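Local coordinates for putative uncharacterized protein PH0242 (Pyrococcus horikoshii, PDB 3VU1) that forms the C-terminal globular domain of AglB, an archaeal protein of the oligosaccharyltransferase family, and binds a calcium ion, at residues E230-N235 against S284-D289; A254-E259 against R280-A285. All blocks are in the same frame, centred on the assembly; numbering follows the deposited sequence.

Strand 275-285 is common to both contacts. Interaction 2 pairs residues 280-285 with residues 254-259 as antiparallel neighbours in one sheet, and interaction 1 sets the end of the same strand, with the loop that follows it, against the last turns of helix 228-235. Their centres lie about 9 Å apart, and they share Ser284 and Ala285. They also touch directly: Ser234 OG of the helix is 3.5 Å from Tyr256 CB of the paired strand, so the helix rests on both strands. The calcium ion lies where the strand ends: Ala285 O binds it at 2.3 Å, together with Glu76, His319 and Glu322 from other parts of the chain.

Interaction 1: residues E230-N235 against S284-D289; sequences EKLFSN and SAFGRD. With CA (calcium ion), chain C.
Ser284 packs against the last turns of helix 228-235 while the very next residue, Ala285, points its methyl away from the helix and gives its carbonyl O to a calcium ion at 2.3 Å. Here helix 228-235 packs on the end of strand 275-285, and the strand side belongs to the Peripheral 1 part of an oligosaccharyltransferase. Ser284 lies against the helix, its OG 3.3 Å from Lys231 CB and its CB 3.6 Å from Ser234 OG. With OG anti to the backbone N (chi1 170°), the serine hydroxyl reaches the amide of Asn235, whose CG is 3.5 Å away. Beyond the strand, Phe286 takes over. Its CB meets Asn235 CG at 3.6 Å, amide and ring planes standing 49° apart, and its CE1 meets Leu232 CD1 at 3.8 Å, the two side chains running side by side. Phe236 adds an edge-to-face ring contact to Phe286, and Glu76, His319 and Glu322 also bind the calcium. Within the helix, Lys231 O is gripped by three donors: the backbone N atoms of Ser234 and Asn235, and Ser234 OG, which sits 2.8 Å from that oxygen in the carbonyl plane, on a lone pair.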
loop_
_atom_site.group_PDB
_atom_site.type_symbol
_atom_site.label_atom_id
_atom_site.label_comp_id
_atom_site.label_asym_id
_atom_site.label_seq_id
_atom_site.Cartn_x
_atom_site.Cartn_y
_atom_site.Cartn_z
ATOM N N GLU A 230 -2.469 -12.160 4.003
ATOM C CA GLU A 230 -3.214 -11.867 5.227
ATOM C C GLU A 230 -2.711 -10.583 5.895
ATOM O O GLU A 230 -3.510 -9.798 6.425
ATOM C CB GLU A 230 -3.150 -13.055 6.188
ATOM C CG GLU A 230 -4.518 -13.525 6.666
ATOM C CD GLU A 230 -4.479 -14.231 8.026
ATOM O OE1 GLU A 230 -5.423 -14.006 8.838
ATOM O OE2 GLU A 230 -3.504 -14.995 8.292
ATOM N N LYS A 231 -1.391 -10.366 5.865
ATOM C CA LYS A 231 -0.803 -9.171 6.462
ATOM C C LYS A 231 -1.163 -7.960 5.646
ATOM O O LYS A 231 -1.667 -6.973 6.193
ATOM C CB LYS A 231 0.704 -9.272 6.568
ATOM C CG LYS A 231 1.227 -10.276 7.568
ATOM C CD LYS A 231 2.520 -10.828 7.014
ATOM C CE LYS A 231 3.738 -10.215 7.668
ATOM N NZ LYS A 231 4.171 -11.043 8.830
ATOM N N LEU A 232 -0.915 -8.049 4.337
ATOM C CA LEU A 232 -1.331 -7.003 3.411
ATOM C C LEU A 232 -2.732 -6.484 3.675
ATOM O O LEU A 232 -2.942 -5.267 3.725
ATOM C CB LEU A 232 -1.243 -7.463 1.969
ATOM C CG LEU A 232 -1.349 -6.340 0.913
ATOM C CD1 LEU A 232 -0.081 -5.494 0.870
ATOM C CD2 LEU A 232 -1.595 -6.927 -0.465
ATOM N N PHE A 233 -3.693 -7.382 3.863
ATOM C CA PHE A 233 -5.079 -6.931 4.039
ATOM C C PHE A 233 -5.301 -6.220 5.363
ATOM O O PHE A 233 -6.277 -5.542 5.528
ATOM C CB PHE A 233 -6.094 -8.052 3.796
ATOM C CG PHE A 233 -6.098 -8.560 2.384
ATOM C CD1 PHE A 233 -5.987 -9.915 2.112
ATOM C CD2 PHE A 233 -6.180 -7.675 1.311
ATOM C CE1 PHE A 233 -5.964 -10.384 0.791
ATOM C CE2 PHE A 233 -6.165 -8.133 0.006
ATOM C CZ PHE A 233 -6.050 -9.489 -0.259
ATOM N N SER A 234 -4.392 -6.326 6.308
ATOM C CA SER A 234 -4.525 -5.484 7.498
ATOM C C SER A 234 -3.855 -4.095 7.307
ATOM O O SER A 234 -4.175 -3.134 8.033
ATOM C CB SER A 234 -3.967 -6.211 8.727
ATOM O OG SER A 234 -2.542 -6.264 8.709
ATOM N N ASN A 235 -2.919 -3.992 6.354
ATOM C CA ASN A 235 -2.308 -2.689 6.034
ATOM C C ASN A 235 -3.146 -1.795 5.102
ATOM O O ASN A 235 -3.023 -0.562 5.127
ATOM C CB ASN A 235 -0.932 -2.905 5.443
ATOM C CG ASN A 235 -0.031 -3.626 6.393
ATOM O OD1 ASN A 235 0.229 -3.151 7.495
ATOM N ND2 ASN A 235 0.421 -4.783 5.996
ATOM N N SER A 284 1.465 -6.769 11.509
ATOM C CA SER A 284 2.050 -6.545 10.200
ATOM C C SER A 284 2.595 -5.121 10.103
ATOM O O SER A 284 1.839 -4.164 10.222
ATOM C CB SER A 284 1.015 -6.813 9.124
ATOM O OG SER A 284 1.500 -6.375 7.885
ATOM N N ALA A 285 3.910 -4.983 9.951
ATOM C CA ALA A 285 4.531 -3.663 9.758
ATOM C C ALA A 285 4.952 -3.497 8.301
ATOM O O ALA A 285 5.778 -4.277 7.776
ATOM C CB ALA A 285 5.716 -3.457 10.693
ATOM N N PHE A 286 4.379 -2.489 7.650
ATOM C CA PHE A 286 4.530 -2.350 6.209
ATOM C C PHE A 286 5.517 -1.259 5.730
ATOM O O PHE A 286 5.204 -0.061 5.704
ATOM C CB PHE A 286 3.160 -2.147 5.530
ATOM C CG PHE A 286 3.219 -2.324 4.042
ATOM C CD1 PHE A 286 3.038 -3.585 3.476
ATOM C CD2 PHE A 286 3.530 -1.238 3.211
ATOM C CE1 PHE A 286 3.117 -3.751 2.107
ATOM C CE2 PHE A 286 3.626 -1.405 1.849
ATOM C CZ PHE A 286 3.416 -2.663 1.297
ATOM N N GLY A 287 6.698 -1.673 5.305
ATOM C CA GLY A 287 7.647 -0.719 4.757
ATOM C C GLY A 287 8.564 -0.010 5.735
ATOM O O GLY A 287 9.642 0.426 5.337
ATOM N N ARG A 288 8.149 0.155 6.987
ATOM C CA ARG A 288 9.058 0.689 8.007
ATOM C C ARG A 288 9.022 -0.066 9.339
ATOM O O ARG A 288 7.993 -0.634 9.727
ATOM C CB ARG A 288 8.877 2.204 8.211
ATOM C CG ARG A 288 7.584 2.615 8.867
ATOM C CD ARG A 288 7.574 4.080 9.294
ATOM N NE ARG A 288 8.075 4.931 8.216
ATOM C CZ ARG A 288 8.564 6.165 8.365
ATOM N NH1 ARG A 288 8.610 6.744 9.563
ATOM N NH2 ARG A 288 9.011 6.819 7.302
ATOM N N ASP A 289 10.150 -0.063 10.044
ATOM C CA ASP A 289 10.238 -0.714 11.351
ATOM C C ASP A 289 9.374 -0.070 12.430
ATOM O O ASP A 289 9.081 1.139 12.374
ATOM C CB ASP A 289 11.693 -0.743 11.821
ATOM C CG ASP A 289 12.584 -1.567 10.912
ATOM O OD1 ASP A 289 12.138 -2.571 10.299
ATOM O OD2 ASP A 289 13.754 -1.196 10.810
HETATM CA CA CA C . 5.977 -6.354 6.772
#

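Interaction 2: residues A254-E259 against R280-A285; sequences AIYKIE and RLYISA. With CA (calcium ion), chain C.
Ile255 and Ile283 meet at the apolar centre, CG1 to CG1 at 4.1 Å, in a non-hydrogen-bonded pair of two antiparallel strands. Ile255 CD1 reaches on to Leu281 CB at 4.0 Å, and Leu281 CD2 lies alongside Ile258 CG2, so one face of the ladder is wholly aliphatic. A classic beta bulge interrupts the pairing: Tyr256 and Lys257 both stand opposite Tyr282, as Tyr256 N donates to Tyr282 O (2.9 Å) while Tyr282 N donates to Lys257 O (3.0 Å). At the bulge Tyr256 CG sits between its backbone N and carbonyl carbon (chi1 65°), which lays the ring over Tyr282 CB, 3.8 Å from the ring centroid. The two rings form an offset edge-to-face pair, planes at 69°, with the edge of Tyr282 toward the face of Tyr256. Lys257 CD covers a face of Tyr282, 3.9 Å from its centroid.

The polar edge gathers on Glu259 OE2. Arg280 NH1 meets it on the syn side in a salt bridge (2.7 Å), and Tyr282 OH donates to it (2.8 Å) from the opposite face of the carboxylate, 47° out of its plane. Two donors thus fix this oxygen and probably stabilise its negative charge.

Tyr256 OH is hydrogen-bonded to Glu227, and Trp266 makes a cation-pi contact with Arg280. Strands 265-268 and 325-331 flank the pair in a four-stranded sheet; strand 464-487 packs on the aliphatic face through Met483 and Val486, and helix 228-235 lies against Ala254, Tyr256 and Ser284.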
loop_
_atom_site.group_PDB
_atom_site.type_symbol
_atom_site.label_atom_id
_atom_site.label_comp_id
_atom_site.label_asym_id
_atom_site.label_seq_id
_atom_site.Cartn_x
_atom_site.Cartn_y
_atom_site.Cartn_z
ATOM N N ALA A 254 -0.266 -2.585 11.600
ATOM C CA ALA A 254 -1.578 -3.169 11.755
ATOM C C ALA A 254 -1.524 -4.557 12.401
ATOM O O ALA A 254 -0.468 -5.235 12.416
ATOM C CB ALA A 254 -2.268 -3.249 10.411
ATOM N N ILE A 255 -2.680 -4.960 12.925
ATOM C CA ILE A 255 -2.853 -6.270 13.513
ATOM C C ILE A 255 -3.731 -7.064 12.561
ATOM O O ILE A 255 -4.846 -6.645 12.252
ATOM C CB ILE A 255 -3.510 -6.166 14.909
ATOM C CG1 ILE A 255 -2.517 -5.551 15.884
ATOM C CG2 ILE A 255 -4.014 -7.533 15.357
ATOM C CD1 ILE A 255 -3.103 -5.141 17.214
ATOM N N TYR A 256 -3.227 -8.204 12.102
ATOM C CA TYR A 256 -3.995 -9.013 11.185
ATOM C C TYR A 256 -4.757 -10.183 11.794
ATOM O O TYR A 256 -5.497 -10.855 11.081
ATOM C CB TYR A 256 -3.131 -9.495 10.016
ATOM C CG TYR A 256 -1.989 -10.428 10.331
ATOM C CD1 TYR A 256 -2.100 -11.798 10.092
ATOM C CD2 TYR A 256 -0.778 -9.947 10.836
ATOM C CE1 TYR A 256 -1.044 -12.660 10.349
ATOM C CE2 TYR A 256 0.287 -10.801 11.099
ATOM C CZ TYR A 256 0.148 -12.148 10.835
ATOM O OH TYR A 256 1.181 -12.999 11.090
ATOM N N LYS A 257 -4.579 -10.426 13.090
ATOM C CA LYS A 257 -5.144 -11.604 13.767
ATOM C C LYS A 257 -4.954 -11.353 15.244
ATOM O O LYS A 257 -3.869 -10.918 15.665
ATOM C CB LYS A 257 -4.381 -12.855 13.345
ATOM C CG LYS A 257 -4.942 -14.205 13.769
ATOM C CD LYS A 257 -3.887 -15.260 13.444
ATOM C CE LYS A 257 -4.391 -16.689 13.508
ATOM N NZ LYS A 257 -4.774 -17.226 12.172
ATOM N N ILE A 258 -6.019 -11.531 16.015
ATOM C CA ILE A 258 -5.950 -11.468 17.472
ATOM C C ILE A 258 -6.370 -12.839 18.036
ATOM O O ILE A 258 -7.351 -13.453 17.546
ATOM C CB ILE A 258 -6.928 -10.440 18.029
ATOM C CG1 ILE A 258 -6.668 -9.062 17.433
ATOM C CG2 ILE A 258 -6.880 -10.426 19.557
ATOM C CD1 ILE A 258 -7.474 -7.953 18.101
ATOM N N GLU A 259 -5.643 -13.329 19.046
ATOM C CA GLU A 259 -6.101 -14.530 19.782
ATOM C C GLU A 259 -6.387 -14.225 21.248
ATOM O O GLU A 259 -5.644 -13.510 21.897
ATOM C CB GLU A 259 -5.115 -15.683 19.660
ATOM C CG GLU A 259 -5.200 -16.447 18.360
ATOM C CD GLU A 259 -3.977 -17.328 18.114
ATOM O OE1 GLU A 259 -4.128 -18.363 17.438
ATOM O OE2 GLU A 259 -2.858 -17.015 18.594
ATOM N N ARG A 280 -2.980 -12.335 22.107
ATOM C CA ARG A 280 -1.829 -12.440 21.258
ATOM C C ARG A 280 -2.130 -11.632 20.004
ATOM O O ARG A 280 -3.054 -11.988 19.253
ATOM C CB ARG A 280 -1.521 -13.897 20.906
ATOM C CG ARG A 280 -0.111 -14.069 20.335
ATOM C CD ARG A 280 0.071 -15.406 19.649
ATOM N NE ARG A 280 0.550 -16.423 20.578
ATOM C CZ ARG A 280 0.175 -17.702 20.552
ATOM N NH1 ARG A 280 -0.707 -18.171 19.669
ATOM N NH2 ARG A 280 0.682 -18.522 21.437
ATOM N N LEU A 281 -1.384 -10.538 19.805
ATOM C CA LEU A 281 -1.524 -9.669 18.626
ATOM C C LEU A 281 -0.509 -9.982 17.511
ATOM O O LEU A 281 0.722 -9.930 17.705
ATOM C CB LEU A 281 -1.428 -8.219 19.074
ATOM C CG LEU A 281 -2.180 -7.987 20.397
ATOM C CD1 LEU A 281 -1.968 -6.570 20.895
ATOM C CD2 LEU A 281 -3.673 -8.273 20.288
ATOM N N TYR A 282 -1.021 -10.340 16.347
ATOM C CA TYR A 282 -0.169 -10.647 15.197
ATOM C C TYR A 282 -0.019 -9.380 14.369
ATOM O O TYR A 282 -0.982 -8.874 13.800
ATOM C CB TYR A 282 -0.775 -11.750 14.349
ATOM C CG TYR A 282 -0.753 -13.108 14.990
ATOM C CD1 TYR A 282 -1.643 -13.424 16.032
ATOM C CD2 TYR A 282 0.140 -14.100 14.551
ATOM C CE1 TYR A 282 -1.636 -14.678 16.620
ATOM C CE2 TYR A 282 0.153 -15.365 15.134
ATOM C CZ TYR A 282 -0.735 -15.643 16.165
ATOM O OH TYR A 282 -0.748 -16.880 16.750
ATOM N N ILE A 283 1.200 -8.869 14.321
ATOM C CA ILE A 283 1.456 -7.541 13.792
ATOM C C ILE A 283 2.030 -7.587 12.382
ATOM O O ILE A 283 2.945 -8.365 12.083
ATOM C CB ILE A 283 2.366 -6.760 14.748
ATOM C CG1 ILE A 283 1.533 -6.397 15.986
ATOM C CG2 ILE A 283 2.970 -5.545 14.053
ATOM C CD1 ILE A 283 2.250 -5.627 17.080
ATOM N N SER A 284 1.465 -6.769 11.509
ATOM C CA SER A 284 2.050 -6.545 10.200
ATOM C C SER A 284 2.595 -5.121 10.103
ATOM O O SER A 284 1.839 -4.164 10.222
ATOM C CB SER A 284 1.015 -6.813 9.124
ATOM O OG SER A 284 1.500 -6.375 7.885
ATOM N N ALA A 285 3.910 -4.983 9.951
ATOM C CA ALA A 285 4.531 -3.663 9.758
ATOM C C ALA A 285 4.952 -3.497 8.301
ATOM O O ALA A 285 5.778 -4.277 7.776
ATOM C CB ALA A 285 5.716 -3.457 10.693
HETATM CA CA CA C . 5.977 -6.354 6.772
#